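Local atomic coordinates of HP0958 (Helicobacter pylori, PDB entry 3NA7), a protein that probably acts as a chaperone and post-transcriptional regulator in flagellar biogenesis, pairing a coiled-coil hairpin with a C4 zinc ribbon. Residues Leu60-Asn65 and Glu114-Glu119. Numbering follows the deposited sequence.
Sequences LQVSKN and ENLQNE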
ATOM      1  N   LEU A  60     -21.960  24.700  -0.364  1.00 56.50           N
ATOM      2  CA  LEU A  60     -22.468  25.260  -1.619  1.00 61.12           C
ATOM      3  C   LEU A  60     -23.967  24.985  -1.790  1.00 60.51           C
ATOM      4  O   LEU A  60     -24.712  25.874  -2.184  1.00 63.64           O
ATOM      5  CB  LEU A  60     -21.660  24.737  -2.815  1.00 64.91           C
ATOM      6  CG  LEU A  60     -21.967  25.176  -4.260  1.00 70.03           C
ATOM      7  CD1 LEU A  60     -22.084  26.701  -4.436  1.00 76.76           C
ATOM      8  CD2 LEU A  60     -20.916  24.605  -5.219  1.00 75.36           C
ATOM      9  N   GLN A  61     -24.406  23.775  -1.459  1.00 58.49           N
ATOM     10  CA  GLN A  61     -25.829  23.436  -1.476  1.00 56.91           C
ATOM     11  C   GLN A  61     -26.619  24.235  -0.463  1.00 54.21           C
ATOM     12  O   GLN A  61     -27.691  24.730  -0.780  1.00 55.07           O
ATOM     13  CB  GLN A  61     -26.045  21.959  -1.194  1.00 56.98           C
ATOM     14  CG  GLN A  61     -25.582  21.040  -2.283  1.00 62.35           C
ATOM     15  CD  GLN A  61     -26.099  19.639  -2.074  1.00 67.04           C
ATOM     16  OE1 GLN A  61     -25.336  18.713  -1.784  1.00 69.35           O
ATOM     17  NE2 GLN A  61     -27.413  19.472  -2.209  1.00 72.59           N
ATOM     18  N   VAL A  62     -26.112  24.336   0.765  1.00 50.16           N
ATOM     19  CA  VAL A  62     -26.719  25.216   1.769  1.00 48.40           C
ATOM     20  C   VAL A  62     -26.971  26.621   1.184  1.00 51.53           C
ATOM     21  O   VAL A  62     -28.034  27.191   1.370  1.00 50.20           O
ATOM     22  CB  VAL A  62     -25.879  25.303   3.074  1.00 47.57           C
ATOM     23  CG1 VAL A  62     -26.366  26.450   3.988  1.00 42.73           C
ATOM     24  CG2 VAL A  62     -25.904  23.941   3.833  1.00 41.81           C
ATOM     25  N   SER A  63     -26.000  27.138   0.445  1.00 54.30           N
ATOM     26  CA  SER A  63     -26.054  28.489  -0.085  1.00 59.53           C
ATOM     27  C   SER A  63     -27.053  28.612  -1.233  1.00 61.31           C
ATOM     28  O   SER A  63     -27.752  29.625  -1.351  1.00 62.67           O
ATOM     29  CB  SER A  63     -24.666  28.917  -0.540  1.00 60.86           C
ATOM     30  OG  SER A  63     -24.686  30.273  -0.923  1.00 71.38           O
ATOM     31  N   LYS A  64     -27.120  27.572  -2.064  1.00 63.21           N
ATOM     32  CA  LYS A  64     -28.071  27.506  -3.177  1.00 65.14           C
ATOM     33  C   LYS A  64     -29.499  27.428  -2.665  1.00 62.58           C
ATOM     34  O   LYS A  64     -30.364  28.188  -3.108  1.00 63.60           O
ATOM     35  CB  LYS A  64     -27.744  26.344  -4.119  1.00 67.41           C
ATOM     36  CG  LYS A  64     -26.631  26.673  -5.107  1.00 75.31           C
ATOM     37  CD  LYS A  64     -26.156  25.454  -5.909  1.00 81.53           C
ATOM     38  CE  LYS A  64     -25.129  25.865  -6.963  1.00 88.11           C
ATOM     39  NZ  LYS A  64     -24.336  24.725  -7.508  1.00 91.46           N
ATOM     40  N   ASN A  65     -29.730  26.538  -1.709  1.00 59.34           N
ATOM     41  CA  ASN A  65     -31.003  26.462  -1.009  1.00 57.87           C
ATOM     42  C   ASN A  65     -31.392  27.768  -0.312  1.00 57.36           C
ATOM     43  O   ASN A  65     -32.583  28.073  -0.184  1.00 57.12           O
ATOM     44  CB  ASN A  65     -30.986  25.327   0.026  1.00 57.12           C
ATOM     45  CG  ASN A  65     -31.191  23.955  -0.598  1.00 58.03           C
ATOM     46  OD1 ASN A  65     -32.327  23.517  -0.814  1.00 62.40           O
ATOM     47  ND2 ASN A  65     -30.099  23.262  -0.871  1.00 58.31           N
ATOM     48  N   GLU A 114     -31.399  22.629   7.068  1.00 50.16           N
ATOM     49  CA  GLU A 114     -31.106  22.030   8.363  1.00 53.54           C
ATOM     50  C   GLU A 114     -30.479  20.636   8.210  1.00 54.42           C
ATOM     51  O   GLU A 114     -29.566  20.276   8.964  1.00 54.84           O
ATOM     52  CB  GLU A 114     -32.361  21.964   9.221  1.00 57.37           C
ATOM     53  CG  GLU A 114     -32.146  21.531  10.674  1.00 64.77           C
ATOM     54  CD  GLU A 114     -33.432  21.585  11.493  1.00 74.77           C
ATOM     55  OE1 GLU A 114     -34.201  22.567  11.326  1.00 75.29           O
ATOM     56  OE2 GLU A 114     -33.667  20.654  12.307  1.00 76.59           O
ATOM     57  N   ASN A 115     -30.963  19.859   7.238  1.00 52.97           N
ATOM     58  CA  ASN A 115     -30.411  18.527   6.968  1.00 52.28           C
ATOM     59  C   ASN A 115     -28.958  18.567   6.499  1.00 49.48           C
ATOM     60  O   ASN A 115     -28.138  17.738   6.927  1.00 47.46           O
ATOM     61  CB  ASN A 115     -31.265  17.766   5.944  1.00 52.86           C
ATOM     62  CG  ASN A 115     -32.457  17.071   6.576  1.00 60.27           C
ATOM     63  OD1 ASN A 115     -32.459  16.783   7.779  1.00 57.96           O
ATOM     64  ND2 ASN A 115     -33.484  16.789   5.761  1.00 58.26           N
ATOM     65  N   LEU A 116     -28.662  19.509   5.603  1.00 47.20           N
ATOM     66  CA  LEU A 116     -27.319  19.660   5.075  1.00 48.39           C
ATOM     67  C   LEU A 116     -26.369  20.082   6.201  1.00 49.90           C
ATOM     68  O   LEU A 116     -25.295  19.507   6.358  1.00 49.81           O
ATOM     69  CB  LEU A 116     -27.287  20.677   3.922  1.00 46.51           C
ATOM     70  CG  LEU A 116     -28.023  20.334   2.619  1.00 49.47           C
ATOM     71  CD1 LEU A 116     -28.390  21.580   1.806  1.00 44.01           C
ATOM     72  CD2 LEU A 116     -27.246  19.314   1.776  1.00 50.28           C
ATOM     73  N   GLN A 117     -26.779  21.087   6.978  1.00 50.90           N
ATOM     74  CA  GLN A 117     -26.014  21.538   8.125  1.00 52.33           C
ATOM     75  C   GLN A 117     -25.731  20.403   9.107  1.00 52.69           C
ATOM     76  O   GLN A 117     -24.621  20.320   9.630  1.00 53.74           O
ATOM     77  CB  GLN A 117     -26.674  22.740   8.800  1.00 52.62           C
ATOM     78  CG  GLN A 117     -26.148  24.025   8.199  1.00 61.86           C
ATOM     79  CD  GLN A 117     -27.047  25.214   8.384  1.00 67.59           C
ATOM     80  OE1 GLN A 117     -28.048  25.151   9.095  1.00 72.47           O
ATOM     81  NE2 GLN A 117     -26.681  26.330   7.748  1.00 72.15           N
ATOM     82  N   ASN A 118     -26.706  19.521   9.328  1.00 51.85           N
ATOM     83  CA  ASN A 118     -26.477  18.328  10.148  1.00 53.09           C
ATOM     84  C   ASN A 118     -25.412  17.397   9.580  1.00 51.84           C
ATOM     85  O   ASN A 118     -24.611  16.865  10.331  1.00 50.94           O
ATOM     86  CB  ASN A 118     -27.766  17.548  10.452  1.00 54.06           C
ATOM     87  CG  ASN A 118     -28.637  18.236  11.508  1.00 61.41           C
ATOM     88  OD1 ASN A 118     -28.173  19.129  12.219  1.00 64.55           O
ATOM     89  ND2 ASN A 118     -29.910  17.818  11.613  1.00 59.74           N
ATOM     90  N   GLU A 119     -25.401  17.209   8.261  1.00 51.39           N
ATOM     91  CA  GLU A 119     -24.418  16.338   7.616  1.00 51.87           C
ATOM     92  C   GLU A 119     -23.027  16.982   7.745  1.00 49.48           C
ATOM     93  O   GLU A 119     -22.061  16.300   8.063  1.00 49.70           O
ATOM     94  CB  GLU A 119     -24.794  16.120   6.148  1.00 53.77           C
ATOM     95  CG  GLU A 119     -24.172  14.917   5.465  1.00 59.53           C
ATOM     96  CD  GLU A 119     -24.756  14.650   4.067  1.00 68.27           C
ATOM     97  OE1 GLU A 119     -24.078  13.958   3.268  1.00 72.22           O
ATOM     98  OE2 GLU A 119     -25.885  15.122   3.761  1.00 70.91           O
TER
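L116 of helix 91-171 packs its side chain against Q61, V62 and N65 of helix 24-85. Its CB lies 3.5 Å from CG2 of V62, the two side chains running past each other in opposite directions. This methyl of V62 faces L116 because CG1 takes the place anti to the backbone N (chi1 168°), with CG2 beside that N. CD1 of L116 comes to 3.7 Å from the backbone N of V62, and also meets CB of Q61 and, at 3.6 Å, ND2 of N65. CD2 lies instead by the amide end of Q61, 4.0 Å from its CD; the side chains of Q61 and N65 both cross that of L116 at about a right angle.

N65 has its amide turned back onto its own helix: ND2 donates to O of Q61 at 2.8 Å, from above the carbonyl plane. That oxygen also accepts the backbone N-H of N65, so two donors share it; the ND2 bond is the one that holds the amide beside the L116 methyl. On the V62 flank, Q117 brings NE2 to 3.8 Å from V62 CG1, a van der Waals contact at the exposed margin. I113 and I120 also touch V62, and L58 touches L116, continuing the apolar seam. The axes of the two segments approach to 9.5 Å and run at 165° to each other, nearly antiparallel, and this is side-chain packing typical of an antiparallel coiled-coil hairpin.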